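Local coordinates for protein Dye type peroxidase A (Streptomyces lividans 1326, PDB 6GZW) that binds heme and, as a dye-decolourising peroxidase, probably uses hydrogen peroxide to oxidise dyes and other substrates, at residues P110-S113 and S114-L117; A132-A135 and L136-F139; G309-A312 and D313-D317. All blocks are in the same frame, centred on the assembly; numbering follows the deposited sequence.

Contact 1: P110-S113 and S114-L117; sequences PDFS and SDHL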
ATOM      1  N   PRO A 110       7.486 -29.707  -2.312  1.00 18.90           N
ATOM      2  CA  PRO A 110       7.581 -30.488  -1.074  1.00 19.93           C
ATOM      3  C   PRO A 110       6.797 -29.874   0.085  1.00 20.30           C
ATOM      4  O   PRO A 110       6.590 -28.657   0.134  1.00 19.31           O
ATOM      5  CB  PRO A 110       9.079 -30.468  -0.757  1.00 20.46           C
ATOM      6  CG  PRO A 110       9.744 -30.249  -2.080  1.00 19.80           C
ATOM      7  CD  PRO A 110       8.816 -29.364  -2.856  1.00 19.96           C
ATOM      8  N   ASP A 111       6.346 -30.713   1.006  1.00 21.27           N
ATOM      9  CA  ASP A 111       5.852 -30.233   2.272  1.00 23.75           C
ATOM     10  C   ASP A 111       7.076 -30.054   3.144  1.00 22.67           C
ATOM     11  O   ASP A 111       7.554 -31.004   3.747  1.00 21.73           O
ATOM     12  CB  ASP A 111       4.824 -31.203   2.878  1.00 28.54           C
ATOM     13  CG  ASP A 111       3.570 -31.325   2.016  1.00 34.80           C
ATOM     14  OD1 ASP A 111       2.782 -30.354   1.931  1.00 41.13           O
ATOM     15  OD2 ASP A 111       3.378 -32.388   1.385  1.00 41.61           O
ATOM     16  N   PHE A 112       7.630 -28.840   3.168  1.00 20.37           N
ATOM     17  CA  PHE A 112       8.834 -28.557   3.956  1.00 19.12           C
ATOM     18  C   PHE A 112       8.507 -28.586   5.430  1.00 18.69           C
ATOM     19  O   PHE A 112       7.414 -28.169   5.824  1.00 19.66           O
ATOM     20  CB  PHE A 112       9.435 -27.197   3.585  1.00 18.34           C
ATOM     21  CG  PHE A 112       9.791 -27.072   2.140  1.00 18.97           C
ATOM     22  CD1 PHE A 112      10.993 -27.582   1.661  1.00 19.75           C
ATOM     23  CD2 PHE A 112       8.913 -26.475   1.236  1.00 19.33           C
ATOM     24  CE1 PHE A 112      11.320 -27.462   0.312  1.00 19.80           C
ATOM     25  CE2 PHE A 112       9.248 -26.343  -0.099  1.00 19.32           C
ATOM     26  CZ  PHE A 112      10.453 -26.862  -0.565  1.00 19.12           C
ATOM     27  N   SER A 113       9.445 -29.059   6.252  1.00 18.58           N
ATOM     28  CA  SER A 113       9.220 -29.128   7.686  1.00 19.34           C
ATOM     29  C   SER A 113       8.843 -27.754   8.292  1.00 19.24           C
ATOM     30  O   SER A 113       8.055 -27.685   9.227  1.00 19.87           O
ATOM     31  CB  SER A 113      10.445 -29.741   8.407  1.00 19.77           C
ATOM     32  OG  SER A 113      11.498 -28.789   8.539  1.00 22.45           O
ATOM     33  N   SER A 114       9.401 -26.675   7.745  1.00 19.28           N
ATOM     34  CA  SER A 114       9.130 -25.317   8.244  1.00 19.72           C
ATOM     35  C   SER A 114       7.828 -24.703   7.679  1.00 18.98           C
ATOM     36  O   SER A 114       7.500 -23.575   8.035  1.00 18.75           O
ATOM     37  CB  SER A 114      10.328 -24.392   7.947  1.00 20.11           C
ATOM     38  OG  SER A 114      10.606 -24.293   6.544  1.00 22.19           O
ATOM     39  N   ASP A 115       7.094 -25.403   6.816  1.00 17.54           N
ATOM     40  CA  ASP A 115       5.844 -24.827   6.257  1.00 17.55           C
ATOM     41  C   ASP A 115       4.789 -24.587   7.334  1.00 18.35           C
ATOM     42  O   ASP A 115       4.592 -25.424   8.217  1.00 19.50           O
ATOM     43  CB  ASP A 115       5.211 -25.775   5.240  1.00 17.07           C
ATOM     44  CG  ASP A 115       5.830 -25.703   3.866  1.00 16.93           C
ATOM     45  OD1 ASP A 115       6.719 -24.864   3.623  1.00 16.27           O
ATOM     46  OD2 ASP A 115       5.365 -26.492   3.005  1.00 17.81           O
ATOM     47  N   HIS A 116       4.069 -23.477   7.217  1.00 17.85           N
ATOM     48  CA  HIS A 116       2.879 -23.199   8.016  1.00 19.04           C
ATOM     49  C   HIS A 116       1.832 -22.569   7.104  1.00 16.98           C
ATOM     50  O   HIS A 116       1.336 -21.469   7.352  1.00 15.58           O
ATOM     51  CB  HIS A 116       3.241 -22.305   9.197  1.00 21.01           C
ATOM     52  CG  HIS A 116       4.253 -22.924  10.115  1.00 24.11           C
ATOM     53  ND1 HIS A 116       5.604 -22.629  10.060  1.00 28.36           N
ATOM     54  CD2 HIS A 116       4.114 -23.862  11.081  1.00 25.06           C
ATOM     55  CE1 HIS A 116       6.245 -23.332  10.981  1.00 27.61           C
ATOM     56  NE2 HIS A 116       5.360 -24.085  11.616  1.00 28.42           N
ATOM     57  N   LEU A 117       1.517 -23.298   6.038  1.00 16.20           N
ATOM     58  CA  LEU A 117       0.745 -22.766   4.940  1.00 15.88           C
ATOM     59  C   LEU A 117      -0.743 -22.702   5.216  1.00 15.82           C
ATOM     60  O   LEU A 117      -1.322 -23.654   5.739  1.00 16.77           O
ATOM     61  CB  LEU A 117       0.992 -23.579   3.662  1.00 15.25           C
ATOM     62  CG  LEU A 117       2.451 -23.738   3.214  1.00 16.16           C
ATOM     63  CD1 LEU A 117       2.494 -24.563   1.934  1.00 16.15           C
ATOM     64  CD2 LEU A 117       3.139 -22.385   3.030  1.00 15.67           C
TER
HETATM   65  O   HOH W   1       5.547 -26.105   0.275  1.00 14.86           O
HETATM   66  O   HOH W   2       3.244 -27.900   3.609  1.00 24.88           O
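The carboxylate of Asp115 lies across the inner end of the Phe112 side chain. Its plane is turned 76° from that of the ring. OD1 comes in at the ring edge, near the ring plane, and sits 3.6 Å from both CB and CD2 of Phe112. The other oxygen, OD2, turns to the backbone and takes a weak bond from Phe112 N at 3.3 Å. Asp115 has its CG beside its own N and opposite its carbonyl carbon (chi1 -81°), which folds the carboxylate back over the turn. The main-chain bond from Asp115 N to Phe112 O, 3.0 Å, closes that turn.

Two waters also give protons to Asp115 OD2. One joins it to Pro110 O. The other lies 2.6 Å from Asp115 OD2 and bridges to Asp111 OD1. This second water stands between two carboxylates and probably eases the repulsion between them. Asp115 OD1 has its main partner elsewhere, in a salt bridge with Arg224. On one face of the Phe112 ring, Pro110 CB sits 3.8 Å above the plane, offset toward the rim. The ring also packs on Gln337 and Asp341 of helix 333-343. Ser113 and Ser114, the two middle residues of the turn, bond through their OG atoms to the two carboxylate oxygens of Asp341.

The arrangement is a type I beta turn from Phe112 to Asp115, closed by its main-chain bond and linked through two waters on Asp115 OD2 to Pro110 and Asp111 just before it, in the N-terminal Dyp-type peroxidase region.

Contact 2: A132-A135 and L136-F139; sequences ADDA and LVAF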
ATOM      1  N   ALA A 132       2.771  -1.628 -10.406  1.00 10.22           N
ATOM      2  CA  ALA A 132       2.963  -0.308 -10.961  1.00  9.93           C
ATOM      3  C   ALA A 132       3.572   0.595  -9.924  1.00 10.55           C
ATOM      4  O   ALA A 132       3.591   0.260  -8.730  1.00 10.49           O
ATOM      5  CB  ALA A 132       1.622   0.278 -11.452  1.00  9.85           C
ATOM      6  N   ASP A 133       4.028   1.750 -10.357  1.00 10.43           N
ATOM      7  CA  ASP A 133       4.582   2.738  -9.425  1.00 10.58           C
ATOM      8  C   ASP A 133       3.567   3.743  -8.886  1.00 10.37           C
ATOM      9  O   ASP A 133       3.943   4.585  -8.068  1.00 11.05           O
ATOM     10  CB  ASP A 133       5.744   3.448 -10.113  1.00 10.94           C
ATOM     11  CG  ASP A 133       6.980   2.570 -10.223  1.00 11.22           C
ATOM     12  OD1 ASP A 133       7.316   1.842  -9.243  1.00 11.56           O
ATOM     13  OD2 ASP A 133       7.643   2.626 -11.274  1.00 11.31           O
ATOM     14  N   ASP A 134       2.333   3.693  -9.379  1.00  9.77           N
ATOM     15  CA  ASP A 134       1.222   4.476  -8.828  1.00 10.00           C
ATOM     16  C   ASP A 134       0.138   3.545  -8.299  1.00  9.79           C
ATOM     17  O   ASP A 134      -0.279   2.592  -8.969  1.00  9.52           O
ATOM     18  CB  ASP A 134       0.635   5.413  -9.881  1.00 10.32           C
ATOM     19  CG  ASP A 134      -0.464   6.251  -9.316  1.00 10.67           C
ATOM     20  OD1 ASP A 134      -0.103   7.195  -8.606  1.00 11.20           O
ATOM     21  OD2 ASP A 134      -1.672   5.960  -9.545  1.00 10.84           O
ATOM     22  N   ALA A 135      -0.376   3.856  -7.116  1.00  9.61           N
ATOM     23  CA  ALA A 135      -1.341   2.979  -6.452  1.00  9.52           C
ATOM     24  C   ALA A 135      -2.720   3.011  -7.119  1.00  9.28           C
ATOM     25  O   ALA A 135      -3.440   2.029  -7.054  1.00  9.48           O
ATOM     26  CB  ALA A 135      -1.456   3.300  -4.948  1.00 10.60           C
ATOM     27  N   LEU A 136      -3.118   4.146  -7.686  1.00  9.42           N
ATOM     28  CA  LEU A 136      -4.399   4.218  -8.396  1.00  9.67           C
ATOM     29  C   LEU A 136      -4.340   3.426  -9.688  1.00  9.42           C
ATOM     30  O   LEU A 136      -5.256   2.636  -9.983  1.00  9.84           O
ATOM     31  CB  LEU A 136      -4.857   5.661  -8.656  1.00 10.23           C
ATOM     32  CG  LEU A 136      -5.023   6.553  -7.415  1.00 10.54           C
ATOM     33  CD1 LEU A 136      -5.689   7.860  -7.814  1.00 10.70           C
ATOM     34  CD2 LEU A 136      -5.772   5.860  -6.290  1.00 11.15           C
ATOM     35  N   VAL A 137      -3.236   3.575 -10.425  1.00  9.18           N
ATOM     36  CA  VAL A 137      -3.012   2.740 -11.616  1.00  9.85           C
ATOM     37  C   VAL A 137      -3.058   1.276 -11.240  1.00  9.52           C
ATOM     38  O   VAL A 137      -3.697   0.458 -11.914  1.00  9.83           O
ATOM     39  CB  VAL A 137      -1.668   3.087 -12.322  1.00 10.25           C
ATOM     40  CG1 VAL A 137      -1.353   2.094 -13.422  1.00 10.44           C
ATOM     41  CG2 VAL A 137      -1.702   4.512 -12.862  1.00 10.22           C
ATOM     42  N   ALA A 138      -2.360   0.896 -10.163  1.00  9.40           N
ATOM     43  CA  ALA A 138      -2.362  -0.483  -9.786  1.00  9.75           C
ATOM     44  C   ALA A 138      -3.752  -1.008  -9.393  1.00  9.52           C
ATOM     45  O   ALA A 138      -4.151  -2.093  -9.798  1.00 10.18           O
ATOM     46  CB  ALA A 138      -1.383  -0.710  -8.637  1.00  9.95           C
ATOM     47  N   PHE A 139      -4.456  -0.249  -8.563  1.00  9.38           N
ATOM     48  CA  PHE A 139      -5.783  -0.675  -8.108  1.00  9.33           C
ATOM     49  C   PHE A 139      -6.758  -0.810  -9.287  1.00  9.04           C
ATOM     50  O   PHE A 139      -7.488  -1.793  -9.425  1.00  9.62           O
ATOM     51  CB  PHE A 139      -6.384   0.270  -7.094  1.00  9.39           C
ATOM     52  CG  PHE A 139      -7.717  -0.209  -6.605  1.00  9.22           C
ATOM     53  CD1 PHE A 139      -7.796  -1.198  -5.641  1.00  9.44           C
ATOM     54  CD2 PHE A 139      -8.899   0.225  -7.211  1.00  9.56           C
ATOM     55  CE1 PHE A 139      -9.018  -1.741  -5.257  1.00  9.40           C
ATOM     56  CE2 PHE A 139     -10.115  -0.312  -6.831  1.00  9.33           C
ATOM     57  CZ  PHE A 139     -10.197  -1.268  -5.839  1.00  9.47           C
TER
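Asp134 reaches forward from the loop to the first turn of helix 135-149. Its CB lies 3.9 Å from Val137 CG2, a close apolar touch at the base of the side chain. From there CG swings away from the residue's own N (chi1 -178°), and this carries the carboxylate to the amides of the first helical turn. OD2 does the capping. It accepts from Val137 N at 3.0 Å, in a fairly straight bond of 163° that uses the lone pair turned away from OD1. Leu136 N gives the same oxygen a second bond, also 3.0 Å but weak and bent. The helix dipole would probably favour the negative carboxylate of Asp134 at this end. Leu136 CB lies close beside OD2 as well. The other tip, OD1, leaves the helix and accepts from Ser165 N of the second subunit.

The main chain then takes up the regular pattern. Ala138 N bonds to Asp134 O, and Phe139 N bonds to Ala135 O. Ala132 CB packs on Val137 CG1, 4.0 Å away, and on Ala138 CB, so the strand end leans on the new helix. Further along, the Phe139 ring meets His307 of the second subunit edge-to-face.

This is an aspartate N-cap at the passage from strand 126-132 to helix 135-149, with its second oxygen spent on the dimer interface.

Contact 3: G309-A312 and D313-D317; sequences GFDA and DGVPD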
ATOM      1  N   GLY A 309      -1.403  -5.225   8.811  1.00 12.18           N
ATOM      2  CA  GLY A 309      -1.934  -4.753  10.095  1.00 11.99           C
ATOM      3  C   GLY A 309      -1.381  -5.616  11.191  1.00 11.78           C
ATOM      4  O   GLY A 309      -0.363  -6.344  11.013  1.00 11.06           O
ATOM      5  N   PHE A 310      -2.020  -5.521  12.349  1.00 11.82           N
ATOM      6  CA  PHE A 310      -1.598  -6.179  13.566  1.00 12.34           C
ATOM      7  C   PHE A 310      -2.709  -7.094  14.066  1.00 13.40           C
ATOM      8  O   PHE A 310      -3.891  -6.734  13.975  1.00 13.85           O
ATOM      9  CB  PHE A 310      -1.310  -5.121  14.621  1.00 12.09           C
ATOM     10  CG  PHE A 310      -0.056  -4.313  14.349  1.00 11.46           C
ATOM     11  CD1 PHE A 310      -0.096  -3.176  13.519  1.00 11.86           C
ATOM     12  CD2 PHE A 310       1.173  -4.700  14.893  1.00 12.25           C
ATOM     13  CE1 PHE A 310       1.049  -2.425  13.287  1.00 11.35           C
ATOM     14  CE2 PHE A 310       2.321  -3.954  14.630  1.00 12.25           C
ATOM     15  CZ  PHE A 310       2.255  -2.824  13.834  1.00 11.73           C
ATOM     16  N   ASP A 311      -2.336  -8.257  14.612  1.00 14.54           N
ATOM     17  CA  ASP A 311      -3.329  -9.130  15.227  1.00 15.51           C
ATOM     18  C   ASP A 311      -3.740  -8.566  16.593  1.00 15.88           C
ATOM     19  O   ASP A 311      -3.176  -7.575  17.076  1.00 16.21           O
ATOM     20  CB  ASP A 311      -2.906 -10.637  15.238  1.00 15.90           C
ATOM     21  CG  ASP A 311      -1.837 -10.991  16.247  1.00 15.52           C
ATOM     22  OD1 ASP A 311      -1.483 -10.192  17.102  1.00 15.06           O
ATOM     23  OD2 ASP A 311      -1.367 -12.168  16.191  1.00 16.58           O
ATOM     24  N   ALA A 312      -4.727  -9.202  17.211  1.00 17.27           N
ATOM     25  CA  ALA A 312      -5.240  -8.761  18.507  1.00 17.87           C
ATOM     26  C   ALA A 312      -4.163  -8.698  19.583  1.00 17.67           C
ATOM     27  O   ALA A 312      -4.261  -7.936  20.541  1.00 19.60           O
ATOM     28  CB  ALA A 312      -6.384  -9.670  18.946  1.00 19.70           C
ATOM     29  N   ASP A 313      -3.101  -9.482  19.429  1.00 16.70           N
ATOM     30  CA  ASP A 313      -2.010  -9.476  20.386  1.00 16.68           C
ATOM     31  C   ASP A 313      -0.844  -8.532  20.050  1.00 16.31           C
ATOM     32  O   ASP A 313       0.161  -8.539  20.746  1.00 17.67           O
ATOM     33  CB  ASP A 313      -1.501 -10.926  20.563  1.00 17.41           C
ATOM     34  CG  ASP A 313      -2.629 -11.894  20.953  1.00 17.82           C
ATOM     35  OD1 ASP A 313      -3.419 -11.529  21.869  1.00 18.82           O
ATOM     36  OD2 ASP A 313      -2.763 -12.968  20.324  1.00 17.80           O
ATOM     37  N   GLY A 314      -0.964  -7.706  19.007  1.00 15.45           N
ATOM     38  CA  GLY A 314       0.120  -6.764  18.647  1.00 14.26           C
ATOM     39  C   GLY A 314       1.203  -7.273  17.708  1.00 13.78           C
ATOM     40  O   GLY A 314       2.219  -6.611  17.537  1.00 13.57           O
ATOM     41  N   VAL A 315       0.985  -8.421  17.067  1.00 13.51           N
ATOM     42  CA  VAL A 315       2.001  -9.021  16.203  1.00 12.63           C
ATOM     43  C   VAL A 315       1.756  -8.505  14.795  1.00 11.69           C
ATOM     44  O   VAL A 315       0.625  -8.605  14.289  1.00 11.85           O
ATOM     45  CB  VAL A 315       1.937 -10.567  16.214  1.00 13.08           C
ATOM     46  CG1 VAL A 315       3.025 -11.149  15.327  1.00 13.48           C
ATOM     47  CG2 VAL A 315       2.110 -11.078  17.639  1.00 12.37           C
ATOM     48  N   PRO A 316       2.795  -7.977  14.137  1.00 11.14           N
ATOM     49  CA  PRO A 316       2.521  -7.458  12.782  1.00 11.18           C
ATOM     50  C   PRO A 316       2.399  -8.555  11.749  1.00 11.27           C
ATOM     51  O   PRO A 316       3.248  -9.453  11.670  1.00 11.22           O
ATOM     52  CB  PRO A 316       3.730  -6.564  12.496  1.00 11.10           C
ATOM     53  CG  PRO A 316       4.834  -7.145  13.317  1.00 11.70           C
ATOM     54  CD  PRO A 316       4.178  -7.679  14.563  1.00 11.61           C
ATOM     55  N   ASP A 317       1.358  -8.475  10.935  1.00 11.16           N
ATOM     56  CA  ASP A 317       1.227  -9.368   9.778  1.00 11.65           C
ATOM     57  C   ASP A 317       1.976  -8.745   8.614  1.00 10.99           C
ATOM     58  O   ASP A 317       1.390  -8.163   7.699  1.00 11.11           O
ATOM     59  CB  ASP A 317      -0.240  -9.624   9.439  1.00 12.32           C
ATOM     60  CG  ASP A 317      -0.398 -10.700   8.388  1.00 13.92           C
ATOM     61  OD1 ASP A 317       0.569 -11.444   8.156  1.00 16.40           O
ATOM     62  OD2 ASP A 317      -1.462 -10.803   7.800  1.00 17.21           O
TER
HETATM   63  O   HOH W   3      -0.754 -13.509  18.415  1.00 17.97           O
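Asp311 OD1 is gripped by two backbone amides: Asp313 N, inside the turn that Asp311 opens, and Val315 N, just beyond it. Val315 N gives the straighter bond, 3.0 Å and 165°, coming from above the carboxylate plane. Asp313 N adds a weak bond at 2.9 Å. The torsion that puts the oxygen there sets CG of Asp311 between its own N and carbonyl carbon (chi1 74°). Asp311 OD2 lies against Val315 CB and shares a water with Asp313 OD2. The two OD2 atoms are 4.4 Å apart, and the water donates to both and probably screens their like charges.

Gly314 N bonds to Asp311 O and closes the type I turn from Asp311 to Gly314. The strands are then held together by Asp311 N to Val315 O and by Asp317 N to Gly309 O, the latter 2.7 Å and nearly along the C=O axis. With Gly314 at positive phi (88°), this is a type I turn with a G1 bulge. Phe310 and Pro316 form an antiparallel non-hydrogen-bonded pair. Their side chains share a face and cross at a slant, CE2 of Phe310 lying 3.7 Å from Pro316 CB. Gly314 O comes to the ring edge, 3.4 Å from Phe310 CD2. With an alanine in place of Phe310, Pro316 CB would probably lose its aromatic partner, leaving a gap on that face.

The hairpin joins strands 300-310 and 316-326 at the sheet edge within this chain. Asp317 bridges to Arg225 of strand 219-228, Val315 and Pro316 touch Asp231 of helix 230-233, and Ala312 O accepts from Arg154 of the second subunit.

How the contacts relate
The three contacts follow one another along the chain and do not touch. Contact 1 and contact 2 lie on opposite sides of the chain's centre, their own centres 33 Å apart, yet both fall in the N-terminal Dyp-type peroxidase region. Contact 3 lies in the C-terminal one, about 10 Å from contact 1 and about 16 Å from contact 2 between nearest atoms. The side chain of Phe112 in contact 1 is about 7 Å from the heme. The side chain of Asp317 in contact 3 is about 12 Å from the heme. Contacts 2 and 3 both meet the second subunit. His307 of the second subunit, which meets Phe139, lies on that subunit's copy of strand 300-310, the strand that leads into the hairpin of contact 3.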